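Local coordinates for protein chitin deacetylase (Bombyx mori, PDB 5ZNT) that removes acetyl groups from the N-acetyl-D-glucosamine residues of chitin, yielding chitosan and acetate, as a zinc-dependent carbohydrate esterase of family 4, at residues A[57-62]-A[283-288]; A[79-84]-A[348-353]; A[110-115]-A[122-127]; A[289-292]-A[297-300]. All blocks are in the same frame, centred on the assembly; numbering follows the deposited sequence.

Contact 1 (A[57-62]-A[283-288]); sequences KEIFNG and AFLYWI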
# COMPACT_ATOMS: atom_id res chain seq x y z
N LYS A 57 -12.79 -9.28 7.85
CA LYS A 57 -13.60 -9.08 9.05
C LYS A 57 -12.96 -9.73 10.27
O LYS A 57 -13.04 -9.20 11.38
CB LYS A 57 -15.02 -9.63 8.85
CG LYS A 57 -15.91 -8.70 8.07
CD LYS A 57 -17.27 -9.35 7.76
CE LYS A 57 -18.00 -8.59 6.64
NZ LYS A 57 -19.26 -9.26 6.23
N GLU A 58 -12.34 -10.90 10.07
CA GLU A 58 -11.68 -11.58 11.17
C GLU A 58 -10.49 -10.77 11.68
O GLU A 58 -10.27 -10.67 12.89
CB GLU A 58 -11.23 -12.97 10.74
CG GLU A 58 -10.45 -13.73 11.78
CD GLU A 58 -10.21 -15.21 11.42
OE1 GLU A 58 -10.67 -15.67 10.33
OE2 GLU A 58 -9.56 -15.91 12.23
N ILE A 59 -9.70 -10.19 10.77
CA ILE A 59 -8.54 -9.40 11.16
C ILE A 59 -8.99 -8.07 11.78
O ILE A 59 -8.58 -7.71 12.89
CB ILE A 59 -7.61 -9.15 9.96
CG1 ILE A 59 -7.10 -10.47 9.38
CG2 ILE A 59 -6.46 -8.24 10.40
CD1 ILE A 59 -6.40 -10.34 8.02
N PHE A 60 -9.79 -7.31 11.05
CA PHE A 60 -10.16 -5.95 11.43
C PHE A 60 -11.54 -5.99 12.07
O PHE A 60 -12.54 -5.55 11.51
CB PHE A 60 -10.09 -5.03 10.21
CG PHE A 60 -8.74 -5.03 9.58
CD1 PHE A 60 -7.68 -4.41 10.21
CD2 PHE A 60 -8.52 -5.69 8.38
CE1 PHE A 60 -6.42 -4.41 9.65
CE2 PHE A 60 -7.26 -5.72 7.80
CZ PHE A 60 -6.19 -5.11 8.43
N ASN A 61 -11.56 -6.55 13.27
CA ASN A 61 -12.78 -6.91 13.98
C ASN A 61 -13.36 -5.76 14.82
O ASN A 61 -14.36 -5.97 15.51
CB ASN A 61 -12.53 -8.12 14.87
CG ASN A 61 -11.40 -7.88 15.85
OD1 ASN A 61 -10.93 -6.75 16.04
ND2 ASN A 61 -10.95 -8.95 16.50
N GLY A 62 -12.77 -4.57 14.77
CA GLY A 62 -13.23 -3.50 15.63
C GLY A 62 -12.78 -3.62 17.07
O GLY A 62 -13.14 -2.76 17.89
N ALA A 283 -0.79 -17.19 13.43
CA ALA A 283 0.43 -16.58 13.92
C ALA A 283 0.40 -15.06 13.74
O ALA A 283 0.88 -14.32 14.61
CB ALA A 283 1.65 -17.19 13.21
N PHE A 284 -0.16 -14.59 12.63
CA PHE A 284 -0.20 -13.16 12.38
C PHE A 284 -1.07 -12.45 13.42
O PHE A 284 -0.70 -11.40 13.95
CB PHE A 284 -0.74 -12.91 10.97
CG PHE A 284 -0.78 -11.46 10.57
CD1 PHE A 284 0.31 -10.63 10.80
CD2 PHE A 284 -1.89 -10.94 9.94
CE1 PHE A 284 0.28 -9.29 10.41
CE2 PHE A 284 -1.93 -9.60 9.55
CZ PHE A 284 -0.84 -8.77 9.79
N LEU A 285 -2.26 -12.99 13.67
CA LEU A 285 -3.15 -12.38 14.65
C LEU A 285 -2.56 -12.46 16.06
O LEU A 285 -2.63 -11.49 16.83
CB LEU A 285 -4.52 -13.05 14.58
CG LEU A 285 -5.20 -12.83 13.23
CD1 LEU A 285 -6.59 -13.42 13.21
CD2 LEU A 285 -5.22 -11.33 12.88
N TYR A 286 -1.97 -13.61 16.42
CA TYR A 286 -1.28 -13.71 17.70
C TYR A 286 -0.24 -12.60 17.83
O TYR A 286 -0.18 -11.90 18.85
CB TYR A 286 -0.63 -15.08 17.84
CG TYR A 286 0.01 -15.30 19.18
CD1 TYR A 286 1.27 -14.79 19.46
CD2 TYR A 286 -0.64 -16.02 20.17
CE1 TYR A 286 1.87 -14.98 20.70
CE2 TYR A 286 -0.05 -16.22 21.42
CZ TYR A 286 1.20 -15.69 21.67
OH TYR A 286 1.80 -15.88 22.91
N TRP A 287 0.57 -12.43 16.79
CA TRP A 287 1.60 -11.39 16.79
C TRP A 287 1.00 -10.00 16.94
O TRP A 287 1.46 -9.20 17.78
CB TRP A 287 2.42 -11.49 15.50
CG TRP A 287 3.50 -10.47 15.43
CD1 TRP A 287 4.72 -10.52 16.07
CD2 TRP A 287 3.48 -9.23 14.69
NE1 TRP A 287 5.44 -9.39 15.78
CE2 TRP A 287 4.71 -8.59 14.93
CE3 TRP A 287 2.54 -8.61 13.86
CZ2 TRP A 287 5.04 -7.36 14.37
CZ3 TRP A 287 2.86 -7.39 13.30
CH2 TRP A 287 4.10 -6.77 13.57
N ILE A 288 0.00 -9.67 16.12
CA ILE A 288 -0.66 -8.36 16.20
C ILE A 288 -1.16 -8.11 17.62
O ILE A 288 -0.96 -7.03 18.19
CB ILE A 288 -1.83 -8.27 15.21
CG1 ILE A 288 -1.33 -8.17 13.78
CG2 ILE A 288 -2.68 -7.07 15.53
CD1 ILE A 288 -2.50 -8.22 12.76
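Leu285 sends one methyl branch to Ile59 and the other to Glu58, joining helix 278-294 to the last turn of helix 53-59. Both helices lie against the parallel sheet of the polysaccharide deacetylase domain, the distorted beta/alpha barrel of family 4 carbohydrate esterases: Ile59 also touches Phe44 of strand 38-45, and Phe284 touches Ile42 of that strand. The backbones come closest at the same place, with Ile59 CA and Leu285 CA 7.1 Å apart.

The apolar part is a meeting of branches. Leu285 CD2 sits 4.1 Å from Ile59 CG1 and 4.2 Å from Ile59 CG2, facing the fork of the isoleucine, and the two side chains cross at about a right angle. Because the leucine chain runs straight on to CD1 (chi2 -176°), CD2 is the branch that turns aside to Ile59.

The second kind of interaction is a van der Waals touch on an acidic side chain. Leu285 CD1 lies 4.1 Å from Glu58 CG and 4.0 Å from Glu58 OE2, while the glutamate, extended beyond CG, carries its carboxylate past the methyl, on the solvent side of the contact. Replacing Leu285 with alanine removes both branches and would probably open a gap between the helices in front of Ile59.

Arg64 lines the same junction: it touches Leu285 and Ile288, and its NH1 bonds to Ile59 O where the first helix ends. Each segment also packs internally, Ile288 CD1 standing 3.4 Å above the Phe284 ring near its rim, and Ile59 CG2 3.6 Å above the centre of the Phe60 ring.

Contact 2 (A[79-84]-A[348-353]); sequences SHKYTN and KEVPGE. With NAG (2-acetamido-2-deoxy-beta-D-glucopyranose), chain B.
Lys81 and Glu353 form a salt bridge between two loops, with Lys81 NZ modelled 2.4 Å from Glu353 OE2. That separation is unusually short and its exact value is doubtful; the other oxygen, Glu353 OE1, lies 3.2 Å from Lys81 NZ. The lysine reaches across because its CG is roughly anti to the backbone N (chi1 -155°) and the chain beyond is fully extended, meeting the glutamate at about a right angle. A lysine in place of Glu353 would probably set two ammonium groups against each other and leave Lys81 without its counter-charge.

The second link is through water. A water donates to Glu353 OE1 at 2.8 Å and also bonds to Tyr82 OH at 3.3 Å, so the phenol is tied to the carboxylate indirectly. The phenol ring is turned 60° from the carboxylate plane, and Lys81 CG lies 3.8 Å above the ring centre.

Both partners are displayed on type II beta turns, His80 to Thr83 after strand 75-78 of the catalytic barrel, and Val350 to Glu353 in the connection between the antiparallel strands 341-345 and 355-359. Gly352 takes the third turn position with a positive phi, as Tyr82 does in the other turn. Val350 and Lys81 both touch Ile355 of the hairpin, and the Lys81 side chain is about 7 Å from that of the zinc ligand His105.

At the far end of the first loop, Asn84 ND2 carries the N-linked sugar through a 1.4 Å bond to NAG C1, while Asn84 OD1 caps Ala87 N at the start of helix 85-93.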
# COMPACT_ATOMS: atom_id res chain seq x y z
N SER A 79 -7.08 -4.09 -7.50
CA SER A 79 -7.16 -4.29 -8.94
C SER A 79 -8.62 -4.54 -9.33
O SER A 79 -9.42 -5.00 -8.51
CB SER A 79 -6.28 -5.48 -9.38
OG SER A 79 -6.67 -6.68 -8.70
N HIS A 80 -8.96 -4.27 -10.60
CA HIS A 80 -10.36 -4.18 -11.01
C HIS A 80 -11.04 -5.54 -11.12
O HIS A 80 -12.14 -5.73 -10.61
CB HIS A 80 -10.46 -3.43 -12.35
CG HIS A 80 -11.84 -3.38 -12.95
ND1 HIS A 80 -12.97 -3.05 -12.23
CD2 HIS A 80 -12.26 -3.62 -14.22
CE1 HIS A 80 -14.02 -3.07 -13.03
NE2 HIS A 80 -13.62 -3.41 -14.24
N LYS A 81 -10.42 -6.50 -11.83
CA LYS A 81 -11.21 -7.65 -12.26
C LYS A 81 -11.67 -8.46 -11.06
O LYS A 81 -10.87 -8.80 -10.18
CB LYS A 81 -10.41 -8.54 -13.24
CG LYS A 81 -11.29 -9.38 -14.17
CD LYS A 81 -10.40 -10.29 -15.09
CE LYS A 81 -11.23 -10.96 -16.16
NZ LYS A 81 -10.36 -11.73 -17.15
N TYR A 82 -12.97 -8.76 -11.03
CA TYR A 82 -13.66 -9.51 -9.99
C TYR A 82 -13.83 -8.74 -8.68
O TYR A 82 -14.23 -9.33 -7.68
CB TYR A 82 -12.96 -10.84 -9.68
CG TYR A 82 -12.63 -11.65 -10.92
CD1 TYR A 82 -13.64 -12.07 -11.80
CD2 TYR A 82 -11.31 -12.01 -11.21
CE1 TYR A 82 -13.33 -12.84 -12.95
CE2 TYR A 82 -10.99 -12.76 -12.34
CZ TYR A 82 -12.00 -13.18 -13.20
OH TYR A 82 -11.65 -13.92 -14.33
N THR A 83 -13.54 -7.45 -8.65
CA THR A 83 -13.67 -6.72 -7.41
C THR A 83 -15.13 -6.39 -7.13
O THR A 83 -15.91 -6.15 -8.05
CB THR A 83 -12.81 -5.47 -7.45
OG1 THR A 83 -11.47 -5.87 -7.17
CG2 THR A 83 -13.25 -4.39 -6.43
N ASN A 84 -15.49 -6.45 -5.85
CA ASN A 84 -16.82 -6.10 -5.36
C ASN A 84 -16.74 -4.67 -4.85
O ASN A 84 -16.12 -4.41 -3.81
CB ASN A 84 -17.20 -7.11 -4.29
CG ASN A 84 -18.48 -6.79 -3.56
OD1 ASN A 84 -18.96 -5.65 -3.52
ND2 ASN A 84 -19.03 -7.83 -2.95
N LYS A 348 -16.58 -5.69 -25.06
CA LYS A 348 -15.73 -6.17 -26.14
C LYS A 348 -14.26 -6.06 -25.78
O LYS A 348 -13.43 -6.67 -26.45
CB LYS A 348 -16.03 -5.42 -27.43
CG LYS A 348 -15.72 -3.92 -27.35
CD LYS A 348 -16.06 -3.21 -28.67
CE LYS A 348 -15.95 -1.70 -28.51
NZ LYS A 348 -16.26 -1.01 -29.81
N GLU A 349 -13.91 -5.32 -24.72
CA GLU A 349 -12.51 -5.27 -24.31
C GLU A 349 -12.09 -6.53 -23.56
O GLU A 349 -10.89 -6.75 -23.40
CB GLU A 349 -12.25 -4.06 -23.41
CG GLU A 349 -12.57 -2.69 -24.05
CD GLU A 349 -12.16 -1.54 -23.15
OE1 GLU A 349 -10.94 -1.40 -22.90
OE2 GLU A 349 -13.04 -0.80 -22.65
N VAL A 350 -13.04 -7.30 -23.05
CA VAL A 350 -12.79 -8.53 -22.31
C VAL A 350 -13.60 -9.62 -23.01
O VAL A 350 -14.58 -10.14 -22.46
CB VAL A 350 -13.18 -8.38 -20.83
CG1 VAL A 350 -12.78 -9.61 -20.04
CG2 VAL A 350 -12.51 -7.14 -20.22
N PRO A 351 -13.23 -9.98 -24.23
CA PRO A 351 -14.13 -10.79 -25.07
C PRO A 351 -14.41 -12.16 -24.46
O PRO A 351 -13.52 -12.82 -23.93
CB PRO A 351 -13.36 -10.89 -26.40
CG PRO A 351 -11.92 -10.61 -26.06
CD PRO A 351 -11.97 -9.62 -24.91
N GLY A 352 -15.68 -12.55 -24.47
CA GLY A 352 -16.09 -13.87 -24.02
C GLY A 352 -16.57 -13.93 -22.58
O GLY A 352 -17.58 -14.57 -22.28
N GLU A 353 -15.88 -13.22 -21.70
CA GLU A 353 -16.18 -13.30 -20.29
C GLU A 353 -17.41 -12.50 -19.94
O GLU A 353 -17.69 -11.45 -20.53
CB GLU A 353 -15.01 -12.77 -19.47
CG GLU A 353 -13.69 -13.40 -19.82
CD GLU A 353 -12.67 -13.11 -18.76
OE1 GLU A 353 -12.88 -13.57 -17.60
OE2 GLU A 353 -11.71 -12.39 -19.08
C1 NAG B . -20.22 -7.69 -2.17
C2 NAG B . -20.87 -8.99 -1.74
C3 NAG B . -22.08 -8.67 -0.86
C4 NAG B . -21.70 -7.73 0.28
C5 NAG B . -20.90 -6.54 -0.25
C6 NAG B . -20.33 -5.67 0.84
C7 NAG B . -20.40 -10.59 -3.55
C8 NAG B . -21.01 -11.44 -4.62
N2 NAG B . -21.25 -9.83 -2.85
O3 NAG B . -22.59 -9.91 -0.37
O4 NAG B . -22.85 -7.08 0.80
O5 NAG B . -19.81 -6.99 -1.05
O6 NAG B . -19.56 -6.45 1.76
O7 NAG B . -19.17 -10.57 -3.34
O HOH W 1 -11.37 -15.83 -16.97

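Contact 3 (A[110-115]-A[122-127]); sequences RFWSNA and KEMAGM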
# COMPACT_ATOMS: atom_id res chain seq x y z
N ARG A 110 6.91 -7.22 -19.08
CA ARG A 110 7.59 -6.28 -19.95
C ARG A 110 6.65 -5.17 -20.40
O ARG A 110 7.12 -4.06 -20.73
CB ARG A 110 8.19 -7.02 -21.15
CG ARG A 110 8.76 -8.39 -20.77
CD ARG A 110 8.75 -9.39 -21.93
NE ARG A 110 7.46 -9.45 -22.61
CZ ARG A 110 7.27 -9.94 -23.83
NH1 ARG A 110 8.30 -10.42 -24.52
NH2 ARG A 110 6.05 -9.95 -24.36
N PHE A 111 5.34 -5.42 -20.41
CA PHE A 111 4.40 -4.33 -20.68
C PHE A 111 4.60 -3.20 -19.68
O PHE A 111 4.75 -2.04 -20.07
CB PHE A 111 2.95 -4.82 -20.64
CG PHE A 111 1.95 -3.71 -20.40
CD1 PHE A 111 1.55 -2.89 -21.45
CD2 PHE A 111 1.45 -3.46 -19.12
CE1 PHE A 111 0.66 -1.85 -21.24
CE2 PHE A 111 0.57 -2.42 -18.90
CZ PHE A 111 0.16 -1.62 -19.96
N TRP A 112 4.63 -3.52 -18.38
CA TRP A 112 4.76 -2.48 -17.36
C TRP A 112 6.10 -1.76 -17.45
O TRP A 112 6.16 -0.52 -17.36
CB TRP A 112 4.57 -3.10 -15.97
CG TRP A 112 3.20 -3.68 -15.79
CD1 TRP A 112 2.84 -4.99 -15.81
CD2 TRP A 112 1.99 -2.93 -15.59
NE1 TRP A 112 1.49 -5.12 -15.63
CE2 TRP A 112 0.94 -3.87 -15.50
CE3 TRP A 112 1.70 -1.57 -15.49
CZ2 TRP A 112 -0.39 -3.49 -15.29
CZ3 TRP A 112 0.37 -1.19 -15.27
CH2 TRP A 112 -0.65 -2.14 -15.20
N SER A 113 7.19 -2.51 -17.60
CA SER A 113 8.50 -1.88 -17.54
C SER A 113 8.77 -1.00 -18.76
O SER A 113 9.66 -0.14 -18.70
CB SER A 113 9.59 -2.95 -17.38
OG SER A 113 9.50 -3.58 -16.10
N ASN A 114 7.99 -1.16 -19.83
CA ASN A 114 8.14 -0.41 -21.07
C ASN A 114 6.88 0.39 -21.45
O ASN A 114 6.76 0.86 -22.58
CB ASN A 114 8.50 -1.38 -22.21
CG ASN A 114 9.27 -0.71 -23.33
OD1 ASN A 114 9.97 0.28 -23.12
ND2 ASN A 114 9.16 -1.27 -24.54
N ALA A 115 5.94 0.57 -20.52
CA ALA A 115 4.68 1.24 -20.86
C ALA A 115 4.86 2.74 -20.99
O ALA A 115 5.62 3.37 -20.25
CB ALA A 115 3.61 0.94 -19.80
N LYS A 122 -3.98 5.08 -18.31
CA LYS A 122 -5.19 4.28 -18.52
C LYS A 122 -5.33 3.22 -17.45
O LYS A 122 -6.44 2.97 -16.96
CB LYS A 122 -5.18 3.64 -19.90
CG LYS A 122 -5.38 4.67 -21.03
CD LYS A 122 -5.17 4.02 -22.39
CE LYS A 122 -6.41 4.08 -23.24
NZ LYS A 122 -6.26 3.25 -24.47
N GLU A 123 -4.22 2.59 -17.06
CA GLU A 123 -4.26 1.55 -16.03
C GLU A 123 -4.57 2.13 -14.66
O GLU A 123 -5.40 1.60 -13.93
CB GLU A 123 -2.94 0.78 -15.99
CG GLU A 123 -2.72 -0.17 -17.19
CD GLU A 123 -3.53 -1.46 -17.03
OE1 GLU A 123 -4.33 -1.56 -16.08
OE2 GLU A 123 -3.35 -2.39 -17.84
N MET A 124 -3.88 3.21 -14.27
CA MET A 124 -3.93 3.65 -12.88
C MET A 124 -4.97 4.75 -12.67
O MET A 124 -5.79 4.67 -11.75
CB MET A 124 -2.54 4.11 -12.41
CG MET A 124 -1.50 2.95 -12.44
SD MET A 124 -2.10 1.53 -11.51
CE MET A 124 -0.64 0.50 -11.61
N ALA A 125 -4.94 5.80 -13.50
CA ALA A 125 -5.99 6.81 -13.39
C ALA A 125 -7.35 6.23 -13.76
O ALA A 125 -8.36 6.61 -13.17
CB ALA A 125 -5.68 8.03 -14.27
N GLY A 126 -7.38 5.30 -14.72
CA GLY A 126 -8.62 4.61 -15.03
C GLY A 126 -9.15 3.83 -13.84
O GLY A 126 -10.35 3.89 -13.54
N MET A 127 -8.28 3.10 -13.15
CA MET A 127 -8.74 2.34 -11.98
C MET A 127 -9.25 3.29 -10.90
O MET A 127 -10.24 2.98 -10.22
CB MET A 127 -7.61 1.46 -11.43
CG MET A 127 -8.02 0.62 -10.21
SD MET A 127 -9.52 -0.40 -10.51
CE MET A 127 -9.82 -1.12 -8.89
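Trp112 overlaps Glu123 with the six-membered part of its indole, Trp112 CH2 lying 3.5 Å from Glu123 CD and Trp112 CZ3 3.8 Å from Glu123 CG. The two side chains cross at about a right angle, and the ring and carboxylate planes are 46° apart. A bend in the glutamate at chi2 (-78°) keeps its CG and CD both close to Trp112 CH2.

Two further contacts complete the interface. Phe111 comes at Glu123 from the opposite direction, its CE2 4.1 Å from Glu123 OE2. Met124 CE also reaches Trp112 CZ3, 4.2 Å away, while the methionine touches Val100 of strand 97-100. The two aromatic residues brace each other as well: Phe111 CE2 stands 3.5 Å over the centre of the Trp112 ring, and Trp112 NE1 lies in plane at the edge of the Phe111 ring.

The contact packs the short helix 109-113 against helix 117-134, next in the chain, beside the H(S/T)xxH zinc-binding motif of family 4 carbohydrate esterases, here running from His101 to His105. The Trp112 side chain is about 9 Å from the zinc ion, and its NE1 bonds to Asn106 O, just after His105.

Glu123 OE2 hydrogen-bonds to Thr104 OG1, and OE1 bonds weakly to Ile103 N. Both sides of the pairing thus hold the motif region. The buried carboxylate meets carbon on the aromatic side and polar partners on the loop side, a division consistent with a second-shell residue that helps position the segment between His101 and His105, through the Thr104 hydroxyl and, weakly, Ile103 N.

Contact 4 (A[289-292]-A[297-300]); sequences DEIL and DVYF
Ile291 and Leu292, neighbours on helix 278-294, present two methyl bumps to strand 298-300, and the CE1 corner of the Phe300 ring fits between them. Leu292 CD2 is pressed closer, 3.6 Å from Phe300 CE1 and 3.8 Å from Phe300 CD1; Ile291 CG2 stands off at 4.3 Å from Phe300 CE1. The same isoleucine methyl meets a second bump, Val298 CG1, at 3.7 Å, and thus lies in the hollow between Val298 and Phe300.

Strand alternation makes that hollow. Val298 and Phe300 both point toward the helix, whereas Tyr299 between them points away and meets Trp325. Ile291 CG2 leaves anti to the backbone N (the CG1 branch has chi1 -71°), and the side chain crosses that of Val298 at about a right angle. The backbones are nearest at Leu292 and Val298, whose CA atoms are 7.1 Å apart.

Helix 278-294 comes after strand 265-270 and the short helix 271-276, and leads into strand 298-300; both strands are parallel to strand 38-45, in the strand-helix-strand order of a beta/alpha barrel. Beyond this interface, Val298 and Phe300 continue onto Ile40 of strand 38-45, and Leu292 touches Arg64 in the loop after helix 53-59.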
# COMPACT_ATOMS: atom_id res chain seq x y z
N ASP A 289 -1.85 -9.08 18.19
CA ASP A 289 -2.44 -8.88 19.51
C ASP A 289 -1.35 -8.74 20.57
O ASP A 289 -1.45 -7.91 21.48
CB ASP A 289 -3.37 -10.04 19.84
CG ASP A 289 -4.63 -10.03 19.00
OD1 ASP A 289 -5.04 -8.94 18.52
OD2 ASP A 289 -5.23 -11.10 18.86
N GLU A 290 -0.27 -9.51 20.43
CA GLU A 290 0.85 -9.40 21.36
C GLU A 290 1.55 -8.05 21.24
O GLU A 290 1.90 -7.43 22.26
CB GLU A 290 1.82 -10.56 21.12
CG GLU A 290 2.97 -10.58 22.12
CD GLU A 290 3.85 -11.76 21.92
OE1 GLU A 290 4.41 -11.90 20.81
OE2 GLU A 290 3.98 -12.56 22.87
N ILE A 291 1.77 -7.57 20.01
CA ILE A 291 2.40 -6.27 19.81
C ILE A 291 1.51 -5.14 20.35
O ILE A 291 1.99 -4.23 21.03
CB ILE A 291 2.71 -6.05 18.32
CG1 ILE A 291 3.87 -6.95 17.85
CG2 ILE A 291 2.99 -4.59 18.05
CD1 ILE A 291 5.25 -6.54 18.35
N LEU A 292 0.21 -5.18 20.04
CA LEU A 292 -0.69 -4.12 20.48
C LEU A 292 -0.75 -4.03 22.01
O LEU A 292 -0.79 -2.93 22.56
CB LEU A 292 -2.10 -4.34 19.92
CG LEU A 292 -2.35 -4.05 18.42
CD1 LEU A 292 -3.75 -4.48 18.04
CD2 LEU A 292 -2.18 -2.59 18.12
N ASP A 297 3.68 2.41 21.83
CA ASP A 297 4.39 3.24 20.86
C ASP A 297 4.38 2.65 19.45
O ASP A 297 5.23 3.01 18.63
CB ASP A 297 5.83 3.48 21.32
CG ASP A 297 6.58 2.19 21.62
OD1 ASP A 297 5.96 1.11 21.52
OD2 ASP A 297 7.78 2.25 21.95
N VAL A 298 3.44 1.75 19.15
CA VAL A 298 3.34 1.10 17.84
C VAL A 298 1.95 1.39 17.28
O VAL A 298 0.94 1.16 17.96
CB VAL A 298 3.58 -0.42 17.94
CG1 VAL A 298 3.21 -1.14 16.62
CG2 VAL A 298 5.05 -0.72 18.30
N TYR A 299 1.89 1.90 16.05
CA TYR A 299 0.63 2.23 15.37
C TYR A 299 0.54 1.51 14.03
O TYR A 299 1.45 1.62 13.20
CB TYR A 299 0.52 3.73 15.11
CG TYR A 299 0.15 4.56 16.31
CD1 TYR A 299 1.09 4.83 17.31
CD2 TYR A 299 -1.13 5.10 16.43
CE1 TYR A 299 0.75 5.62 18.42
CE2 TYR A 299 -1.47 5.88 17.53
CZ TYR A 299 -0.53 6.13 18.51
OH TYR A 299 -0.88 6.91 19.59
N PHE A 300 -0.57 0.79 13.82
CA PHE A 300 -0.91 0.23 12.51
C PHE A 300 -1.73 1.26 11.76
O PHE A 300 -2.87 1.54 12.14
CB PHE A 300 -1.68 -1.08 12.67
CG PHE A 300 -0.88 -2.18 13.31
CD1 PHE A 300 -0.73 -2.22 14.68
CD2 PHE A 300 -0.29 -3.17 12.53
CE1 PHE A 300 0.02 -3.22 15.28
CE2 PHE A 300 0.44 -4.19 13.13
CZ PHE A 300 0.60 -4.21 14.50

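How the contacts relate
Contacts 1 and 4 share helix 278-294, their centres about 11 Å apart, one joining it to helix 53-59 and the other to its own following strand; Trp287 CZ3 and Phe300 CE2, 4.0 Å apart, connect them. Both are buried and mainly apolar. On the opposite side of the chain's centre, contact 3 is also buried but mixes rings with a hydrogen-bonded carboxylate near the zinc site. Contact 2, partly buried, its centre about 23 Å from that of the chain, relies on charge and water. It meets contact 3 where Met127 SD packs 3.7 Å from His80 CB. Contact 3 joins near neighbours in sequence, as does contact 4, whereas contacts 1 and 2 each bridge more than 200 residues.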